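Local coordinates for protein endoribonuclease AbiQ (Lactococcus lactis, PDB 4GLK) that acts as the endoribonuclease toxin of a type III toxin-antitoxin system against phage, and is neutralised by its cognate RNA antitoxin AntiQ, at residues L74-I77 with P83-Y86; N42-F47 with K161-S166; Y15-K18 with H24-Y27. The protein carries 1 engineered substitution. All blocks are in the same frame, centred on the assembly; numbering follows the deposited sequence.

Contact 1 (L74-I77 with P83-Y86)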
loop_
_atom_site.group_PDB
_atom_site.type_symbol
_atom_site.label_atom_id
_atom_site.label_comp_id
_atom_site.label_asym_id
_atom_site.label_seq_id
_atom_site.Cartn_x
_atom_site.Cartn_y
_atom_site.Cartn_z
ATOM N N LEU A 74 -1.988 11.466 -3.609
ATOM C CA LEU A 74 -3.385 11.337 -4.035
ATOM C C LEU A 74 -4.009 12.707 -4.057
ATOM O O LEU A 74 -3.698 13.537 -3.205
ATOM C CB LEU A 74 -4.167 10.423 -3.079
ATOM C CG LEU A 74 -4.095 8.883 -3.218
ATOM C CD1 LEU A 74 -3.179 8.394 -4.340
ATOM C CD2 LEU A 74 -3.781 8.233 -1.886
ATOM N N PHE A 75 -4.837 12.967 -5.058
ATOM C CA PHE A 75 -5.512 14.245 -5.222
ATOM C C PHE A 75 -6.997 14.019 -5.414
ATOM O O PHE A 75 -7.436 12.871 -5.471
ATOM C CB PHE A 75 -4.879 15.049 -6.381
ATOM C CG PHE A 75 -3.413 15.339 -6.148
ATOM C CD1 PHE A 75 -3.016 16.396 -5.332
ATOM C CD2 PHE A 75 -2.428 14.520 -6.697
ATOM C CE1 PHE A 75 -1.660 16.623 -5.069
ATOM C CE2 PHE A 75 -1.072 14.780 -6.473
ATOM C CZ PHE A 75 -0.699 15.829 -5.661
ATOM N N GLU A 76 -7.764 15.105 -5.482
ATOM C CA GLU A 76 -9.202 15.024 -5.657
ATOM C C GLU A 76 -9.548 15.276 -7.111
ATOM O O GLU A 76 -9.132 16.284 -7.643
ATOM C CB GLU A 76 -9.889 16.051 -4.741
ATOM C CG GLU A 76 -11.390 16.059 -4.805
ATOM C CD GLU A 76 -12.065 16.962 -3.800
ATOM O OE1 GLU A 76 -11.384 17.738 -3.098
ATOM O OE2 GLU A 76 -13.305 16.909 -3.726
ATOM N N ILE A 77 -10.296 14.385 -7.763
ATOM C CA ILE A 77 -10.698 14.642 -9.159
ATOM C C ILE A 77 -11.745 15.763 -9.179
ATOM O O ILE A 77 -12.689 15.734 -8.410
ATOM C CB ILE A 77 -11.186 13.355 -9.847
ATOM C CG1 ILE A 77 -9.973 12.575 -10.375
ATOM C CG2 ILE A 77 -12.201 13.639 -10.978
ATOM C CD1 ILE A 77 -10.210 11.175 -10.498
ATOM N N PRO A 83 -4.655 17.986 -2.047
ATOM C CA PRO A 83 -4.089 16.652 -1.745
ATOM C C PRO A 83 -4.950 15.879 -0.746
ATOM O O PRO A 83 -5.521 16.474 0.160
ATOM C CB PRO A 83 -2.682 16.966 -1.212
ATOM C CG PRO A 83 -2.775 18.336 -0.663
ATOM C CD PRO A 83 -3.881 19.065 -1.393
ATOM N N LEU A 84 -5.074 14.562 -0.932
ATOM C CA LEU A 84 -5.949 13.694 -0.133
ATOM C C LEU A 84 -5.207 12.647 0.695
ATOM O O LEU A 84 -5.747 12.155 1.690
ATOM C CB LEU A 84 -6.927 12.991 -1.098
ATOM C CG LEU A 84 -8.371 13.516 -1.263
ATOM C CD1 LEU A 84 -8.452 15.015 -1.315
ATOM C CD2 LEU A 84 -9.018 12.923 -2.497
ATOM N N GLY A 85 -4.003 12.287 0.262
ATOM C CA GLY A 85 -3.204 11.279 0.946
ATOM C C GLY A 85 -2.008 10.766 0.173
ATOM O O GLY A 85 -1.590 11.391 -0.804
ATOM N N TYR A 86 -1.428 9.637 0.630
ATOM C CA TYR A 86 -0.214 9.039 0.047
ATOM C C TYR A 86 -0.240 7.536 0.006
ATOM O O TYR A 86 -0.556 6.884 1.008
ATOM C CB TYR A 86 1.049 9.426 0.858
ATOM C CG TYR A 86 1.134 10.893 1.212
ATOM C CD1 TYR A 86 1.563 11.830 0.276
ATOM C CD2 TYR A 86 0.720 11.355 2.460
ATOM C CE1 TYR A 86 1.599 13.190 0.579
ATOM C CE2 TYR A 86 0.745 12.713 2.773
ATOM C CZ TYR A 86 1.196 13.625 1.833
ATOM O OH TYR A 86 1.274 14.962 2.141
HETATM O O HOH W 1 -1.340 14.218 -1.328
#

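Contact 2 (N42-F47 with K161-S166)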
loop_
_atom_site.group_PDB
_atom_site.type_symbol
_atom_site.label_atom_id
_atom_site.label_comp_id
_atom_site.label_asym_id
_atom_site.label_seq_id
_atom_site.Cartn_x
_atom_site.Cartn_y
_atom_site.Cartn_z
ATOM N N ASN A 42 3.521 -13.126 -9.222
ATOM C CA ASN A 42 2.364 -13.336 -10.115
ATOM C C ASN A 42 1.254 -14.097 -9.401
ATOM O O ASN A 42 0.074 -13.811 -9.613
ATOM C CB ASN A 42 2.750 -13.995 -11.438
ATOM C CG ASN A 42 2.937 -13.005 -12.575
ATOM O OD1 ASN A 42 1.981 -12.392 -13.074
ATOM N ND2 ASN A 42 4.172 -12.837 -13.021
ATOM N N ASP A 43 1.632 -15.040 -8.521
ATOM C CA ASP A 43 0.689 -15.793 -7.692
ATOM C C ASP A 43 0.302 -14.890 -6.520
ATOM O O ASP A 43 -0.752 -15.069 -5.902
ATOM C CB ASP A 43 1.357 -17.080 -7.161
ATOM C CG ASP A 43 0.494 -17.906 -6.217
ATOM O OD1 ASP A 43 -0.707 -18.096 -6.520
ATOM O OD2 ASP A 43 1.019 -18.353 -5.171
ATOM N N PHE A 44 1.170 -13.906 -6.234
ATOM C CA PHE A 44 1.025 -12.951 -5.148
ATOM C C PHE A 44 0.301 -11.699 -5.529
ATOM O O PHE A 44 0.592 -11.095 -6.560
ATOM C CB PHE A 44 2.394 -12.592 -4.568
ATOM C CG PHE A 44 3.153 -13.794 -4.073
ATOM C CD1 PHE A 44 2.885 -14.336 -2.821
ATOM C CD2 PHE A 44 4.102 -14.416 -4.875
ATOM C CE1 PHE A 44 3.589 -15.452 -2.364
ATOM C CE2 PHE A 44 4.807 -15.528 -4.416
ATOM C CZ PHE A 44 4.557 -16.028 -3.160
ATOM N N ASN A 45 -0.633 -11.299 -4.673
ATOM C CA ASN A 45 -1.366 -10.051 -4.814
ATOM C C ASN A 45 -0.793 -9.058 -3.826
ATOM O O ASN A 45 -0.694 -9.356 -2.641
ATOM C CB ASN A 45 -2.849 -10.255 -4.599
ATOM C CG ASN A 45 -3.524 -11.068 -5.686
ATOM O OD1 ASN A 45 -3.302 -10.886 -6.899
ATOM N ND2 ASN A 45 -4.392 -11.963 -5.261
ATOM N N TYR A 46 -0.368 -7.905 -4.337
ATOM C CA TYR A 46 0.273 -6.836 -3.583
ATOM C C TYR A 46 -0.672 -5.716 -3.242
ATOM O O TYR A 46 -1.445 -5.257 -4.078
ATOM C CB TYR A 46 1.471 -6.302 -4.358
ATOM C CG TYR A 46 2.731 -7.072 -4.053
ATOM C CD1 TYR A 46 3.026 -8.261 -4.717
ATOM C CD2 TYR A 46 3.604 -6.644 -3.056
ATOM C CE1 TYR A 46 4.183 -8.979 -4.431
ATOM C CE2 TYR A 46 4.763 -7.351 -2.763
ATOM C CZ TYR A 46 5.049 -8.516 -3.452
ATOM O OH TYR A 46 6.169 -9.210 -3.108
ATOM N N PHE A 47 -0.603 -5.292 -1.991
ATOM C CA PHE A 47 -1.433 -4.240 -1.433
ATOM C C PHE A 47 -0.564 -3.137 -0.846
ATOM O O PHE A 47 0.381 -3.439 -0.141
ATOM C CB PHE A 47 -2.393 -4.849 -0.392
ATOM C CG PHE A 47 -3.326 -5.846 -1.055
ATOM C CD1 PHE A 47 -4.545 -5.438 -1.576
ATOM C CD2 PHE A 47 -2.937 -7.170 -1.244
ATOM C CE1 PHE A 47 -5.362 -6.327 -2.275
ATOM C CE2 PHE A 47 -3.766 -8.065 -1.925
ATOM C CZ PHE A 47 -4.978 -7.639 -2.424
ATOM N N LYS A 161 7.608 -16.001 3.032
ATOM C CA LYS A 161 6.855 -16.159 4.262
ATOM C C LYS A 161 5.325 -16.122 4.084
ATOM O O LYS A 161 4.627 -16.764 4.861
ATOM C CB LYS A 161 7.422 -15.305 5.398
ATOM C CG LYS A 161 8.453 -16.085 6.220
ATOM C CD LYS A 161 9.878 -16.037 5.680
ATOM C CE LYS A 161 10.831 -16.823 6.553
ATOM N NZ LYS A 161 10.903 -18.260 6.171
ATOM N N ALA A 162 4.816 -15.487 2.997
ATOM C CA ALA A 162 3.382 -15.464 2.683
ATOM C C ALA A 162 2.896 -16.858 2.280
ATOM O O ALA A 162 1.829 -17.279 2.725
ATOM C CB ALA A 162 3.095 -14.474 1.566
ATOM N N THR A 163 3.681 -17.591 1.472
ATOM C CA THR A 163 3.289 -18.939 1.043
ATOM C C THR A 163 3.328 -19.908 2.222
ATOM O O THR A 163 2.484 -20.790 2.301
ATOM C CB THR A 163 3.961 -19.412 -0.282
ATOM O OG1 THR A 163 4.367 -20.795 -0.199
ATOM C CG2 THR A 163 5.132 -18.566 -0.683
ATOM N N LEU A 164 4.286 -19.696 3.148
ATOM C CA LEU A 164 4.485 -20.457 4.388
ATOM C C LEU A 164 3.306 -20.276 5.331
ATOM O O LEU A 164 2.905 -21.238 5.961
ATOM C CB LEU A 164 5.753 -19.951 5.088
ATOM C CG LEU A 164 6.977 -20.853 5.125
ATOM C CD1 LEU A 164 7.428 -21.265 3.755
ATOM C CD2 LEU A 164 8.083 -20.206 5.898
ATOM N N TYR A 165 2.790 -19.066 5.408
ATOM C CA TYR A 165 1.679 -18.770 6.238
ATOM C C TYR A 165 0.515 -19.547 5.720
ATOM O O TYR A 165 -0.157 -20.184 6.469
ATOM C CB TYR A 165 1.359 -17.274 6.239
ATOM C CG TYR A 165 0.405 -16.848 7.318
ATOM C CD1 TYR A 165 -0.935 -16.823 7.106
ATOM C CD2 TYR A 165 0.861 -16.492 8.545
ATOM C CE1 TYR A 165 -1.788 -16.431 8.093
ATOM C CE2 TYR A 165 0.020 -16.116 9.527
ATOM C CZ TYR A 165 -1.295 -16.086 9.289
ATOM O OH TYR A 165 -2.099 -15.708 10.275
ATOM N N SER A 166 0.274 -19.492 4.429
ATOM C CA SER A 166 -0.931 -20.090 3.886
ATOM C C SER A 166 -0.886 -21.597 3.678
ATOM O O SER A 166 -1.883 -22.197 3.447
ATOM C CB SER A 166 -1.482 -19.320 2.674
ATOM O OG SER A 166 -0.558 -19.135 1.641
#

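Contact 3 (Y15-K18 with H24-Y27)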
loop_
_atom_site.group_PDB
_atom_site.type_symbol
_atom_site.label_atom_id
_atom_site.label_comp_id
_atom_site.label_asym_id
_atom_site.label_seq_id
_atom_site.Cartn_x
_atom_site.Cartn_y
_atom_site.Cartn_z
ATOM N N TYR A 15 2.698 -11.477 11.946
ATOM C CA TYR A 15 3.551 -12.519 11.397
ATOM C C TYR A 15 4.597 -11.949 10.423
ATOM O O TYR A 15 5.758 -12.352 10.499
ATOM C CB TYR A 15 2.714 -13.624 10.761
ATOM C CG TYR A 15 3.497 -14.596 9.903
ATOM C CD1 TYR A 15 4.128 -15.706 10.469
ATOM C CD2 TYR A 15 3.533 -14.459 8.519
ATOM C CE1 TYR A 15 4.783 -16.647 9.674
ATOM C CE2 TYR A 15 4.179 -15.392 7.715
ATOM C CZ TYR A 15 4.813 -16.480 8.296
ATOM O OH TYR A 15 5.465 -17.369 7.484
ATOM N N LEU A 16 4.191 -11.036 9.502
ATOM C CA LEU A 16 5.143 -10.427 8.570
ATOM C C LEU A 16 6.146 -9.557 9.317
ATOM O O LEU A 16 7.314 -9.561 8.949
ATOM C CB LEU A 16 4.476 -9.599 7.462
ATOM C CG LEU A 16 3.662 -10.315 6.394
ATOM C CD1 LEU A 16 3.311 -9.350 5.285
ATOM C CD2 LEU A 16 4.407 -11.526 5.803
ATOM N N ARG A 17 5.695 -8.834 10.368
ATOM C CA ARG A 17 6.549 -7.955 11.176
ATOM C C ARG A 17 7.626 -8.714 11.977
ATOM O O ARG A 17 8.569 -8.086 12.464
ATOM C CB ARG A 17 5.736 -6.988 12.055
ATOM C CG ARG A 17 4.872 -6.015 11.264
ATOM C CD ARG A 17 4.253 -4.929 12.119
ATOM N NE ARG A 17 5.139 -3.760 12.180
ATOM C CZ ARG A 17 5.824 -3.407 13.256
ATOM N NH1 ARG A 17 5.709 -4.080 14.386
ATOM N NH2 ARG A 17 6.627 -2.346 13.210
ATOM N N LYS A 18 7.506 -10.062 12.093
ATOM C CA LYS A 18 8.542 -10.923 12.684
ATOM C C LYS A 18 9.824 -10.841 11.828
ATOM O O LYS A 18 10.922 -10.843 12.368
ATOM C CB LYS A 18 8.094 -12.390 12.671
ATOM C CG LYS A 18 7.420 -12.870 13.940
ATOM C CD LYS A 18 6.367 -13.948 13.664
ATOM C CE LYS A 18 5.040 -13.571 14.314
ATOM N NZ LYS A 18 4.062 -14.695 14.352
ATOM N N HIS A 24 3.835 -1.998 8.014
ATOM C CA HIS A 24 3.087 -1.065 8.856
ATOM C C HIS A 24 2.495 -1.691 10.073
ATOM O O HIS A 24 1.868 -2.749 9.987
ATOM C CB HIS A 24 2.012 -0.306 8.055
ATOM C CG HIS A 24 2.549 0.847 7.253
ATOM N ND1 HIS A 24 1.861 2.037 7.163
ATOM C CD2 HIS A 24 3.689 0.943 6.527
ATOM C CE1 HIS A 24 2.593 2.818 6.392
ATOM N NE2 HIS A 24 3.701 2.198 5.978
ATOM N N TYR A 25 2.740 -1.060 11.230
ATOM C CA TYR A 25 2.177 -1.531 12.469
ATOM C C TYR A 25 0.675 -1.321 12.436
ATOM O O TYR A 25 0.189 -0.296 11.941
ATOM C CB TYR A 25 2.775 -0.805 13.705
ATOM C CG TYR A 25 2.140 -1.286 14.991
ATOM C CD1 TYR A 25 2.536 -2.480 15.581
ATOM C CD2 TYR A 25 1.031 -0.632 15.529
ATOM C CE1 TYR A 25 1.884 -2.983 16.707
ATOM C CE2 TYR A 25 0.367 -1.131 16.646
ATOM C CZ TYR A 25 0.807 -2.299 17.240
ATOM O OH TYR A 25 0.192 -2.769 18.371
ATOM N N GLN A 26 -0.052 -2.311 12.959
ATOM C CA GLN A 26 -1.485 -2.218 13.142
ATOM C C GLN A 26 -1.948 -3.112 14.286
ATOM O O GLN A 26 -1.288 -4.105 14.598
ATOM C CB GLN A 26 -2.257 -2.554 11.853
ATOM C CG GLN A 26 -2.284 -4.047 11.561
ATOM C CD GLN A 26 -3.152 -4.399 10.408
ATOM O OE1 GLN A 26 -2.927 -3.953 9.287
ATOM N NE2 GLN A 26 -4.082 -5.305 10.645
ATOM N N TYR A 27 -3.091 -2.757 14.887
ATOM C CA TYR A 27 -3.840 -3.528 15.872
ATOM C C TYR A 27 -5.206 -2.918 16.091
ATOM O O TYR A 27 -5.293 -1.704 16.243
ATOM C CB TYR A 27 -3.116 -3.758 17.210
ATOM C CG TYR A 27 -3.713 -4.955 17.929
ATOM C CD1 TYR A 27 -3.393 -6.254 17.546
ATOM C CD2 TYR A 27 -4.688 -4.786 18.912
ATOM C CE1 TYR A 27 -4.009 -7.356 18.135
ATOM C CE2 TYR A 27 -5.283 -5.883 19.535
ATOM C CZ TYR A 27 -4.951 -7.165 19.132
ATOM O OH TYR A 27 -5.537 -8.251 19.735
#

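Contact 1 (L74-I77 with P83-Y86)
Leu74 and Gly85 face each other across the two arms of a beta hairpin, strand 71-76 and strand 79-94, at one margin of the antiparallel sheet of this ToxN/AbiQ toxin. The short strand axes come within 4.3 Å and run antiparallel, 157° between their directions. Two nearly straight bonds join the arms: Leu74 N donates to Gly85 O, and Leu84 N to Leu74 O, each 2.8 Å long. Water 1 donates to both carbonyl oxygens, Leu74 O and Gly85 O, so two donors grip each of them.

Leu74 lays its CD2 branch along the backbone of 83-86, 3.7 Å from Tyr86 N, while its own side chain also packs on Met122 of helix 110-124. Phe75 meets Pro83 obliquely: CG stands beside the backbone N (chi1 -60°), and the CD1-CE1 side of the ring reaches the proline, CE1 lying 4.0 Å from Pro83 CB. The carboxylate of Glu76 turns to other partners: OE1 accepts from Asn79 and Asn82, which lie between the two segments, and OE2 forms a salt bridge with Lys117 of helix 110-124. The two methyls of Leu84 reach different residues of the partner strand. CD1 approaches Glu76 CB at 3.9 Å, and CD2 comes to 3.4 Å from Phe75 O.

Contact 2 (N42-F47 with K161-S166)
Phe44 alone carries the 42-47 side of this small apolar contact, reaching Ala162 and Thr163 on the C-terminal helix. The backbones stay well apart, with 8.6 Å between Phe44 CA and Ala162 CA, and the ring spans the gap. Its CG stands beside the backbone N, anti to the carbonyl carbon (chi1 -57°), and the CE1-CZ corner leads toward the helix. Thr163 brings its methyl rather than its hydroxyl: CG2 sits at the ring edge, near the plane, 3.6 Å from Phe44 CZ. Ala162 CB adds an oblique contact, 4.1 Å from Phe44 CE1. Pro94 of strand 79-94 also touches the Phe44 side chain.

Hydrogen bonding near the contact stays within the helix. Ala162 O accepts from both Ser166 N and Ser166 OG, each at 3.2 Å, and the two donors come from opposite faces of the carbonyl plane. The serine hydroxyl thus reaches back to the carbonyl one turn earlier, beside the helical bond of its own N-H. A polar tie between the same two elements lies farther along the strand, where Tyr46 OH bonds to Glu159 of the helix.

The arrangement is helix-against-loop packing beside an antiparallel sheet: the aromatic residue just before strand 45-52 rests on helix 155-166, the last helix of the toxin.

Contact 3 (Y15-K18 with H24-Y27)
The Arg17 guanidinium turns one face to Tyr25, whose CB lies over the centre of the plane and 4.0 Å above it. Tyr25 CA approaches that face too, 3.7 Å from Arg17 NE. The tyrosine ring, in contrast, receives the arginine at its edge: Arg17 NH1 lies near the ring plane, 3.7 Å from Tyr25 CD1. With the two planes 89° apart, the cation does not lie over the ring, and this is edge contact rather than cation-pi stacking.

The arginine chain explains the pose. A bend at chi3 (90°) turns the guanidinium flat against the backbone and CB of Tyr25. On the other side Tyr25 CG is anti to its own backbone N (chi1 178°), which carries the ring out past the NH1 end. The aliphatic part also takes part: Arg17 CD lies 3.9 Å from His24 O.

In the fold this is a surface contact between residues 15-18, into which helix 10-16 runs, and the loop that leads to strand 33-40, within the ToxN family region. The intervening residues turn the chain back so that the loop passes beside Arg17. Polar fixing comes from just ahead of the loop segment, where Arg17 NE donates to Val23 O. That bond pins the guanidinium by its inner nitrogen, with NH1 at the far end beside the tyrosine. On the same loop, Gln26 NE2 bonds to Asp10 OD1 and Val8 O, attaching the chain near the start of helix 10-16 as well.

From the N terminus, contact 3 is the first to close, folding the loop after helix 10-16 back beside residues 15-18. The chain then returns to the sheet through strand 33-40, and residues 42-47 open contact 2, whose partner comes only after 113 residues. Within that span contact 1 opens and closes as a tight hairpin, so contacts 1 and 2 nest while contact 3 precedes both. Contacts 1 and 2 lie on opposite sides of the chain's centre, their centres 29 Å apart, yet share a sheet in which strands 79-94 and 45-52 are neighbours. Contacts 2 and 3 touch: Tyr15 OH lies 2.8 Å from Lys161 O, a probable hydrogen bond tying helix 10-16 to helix 155-166.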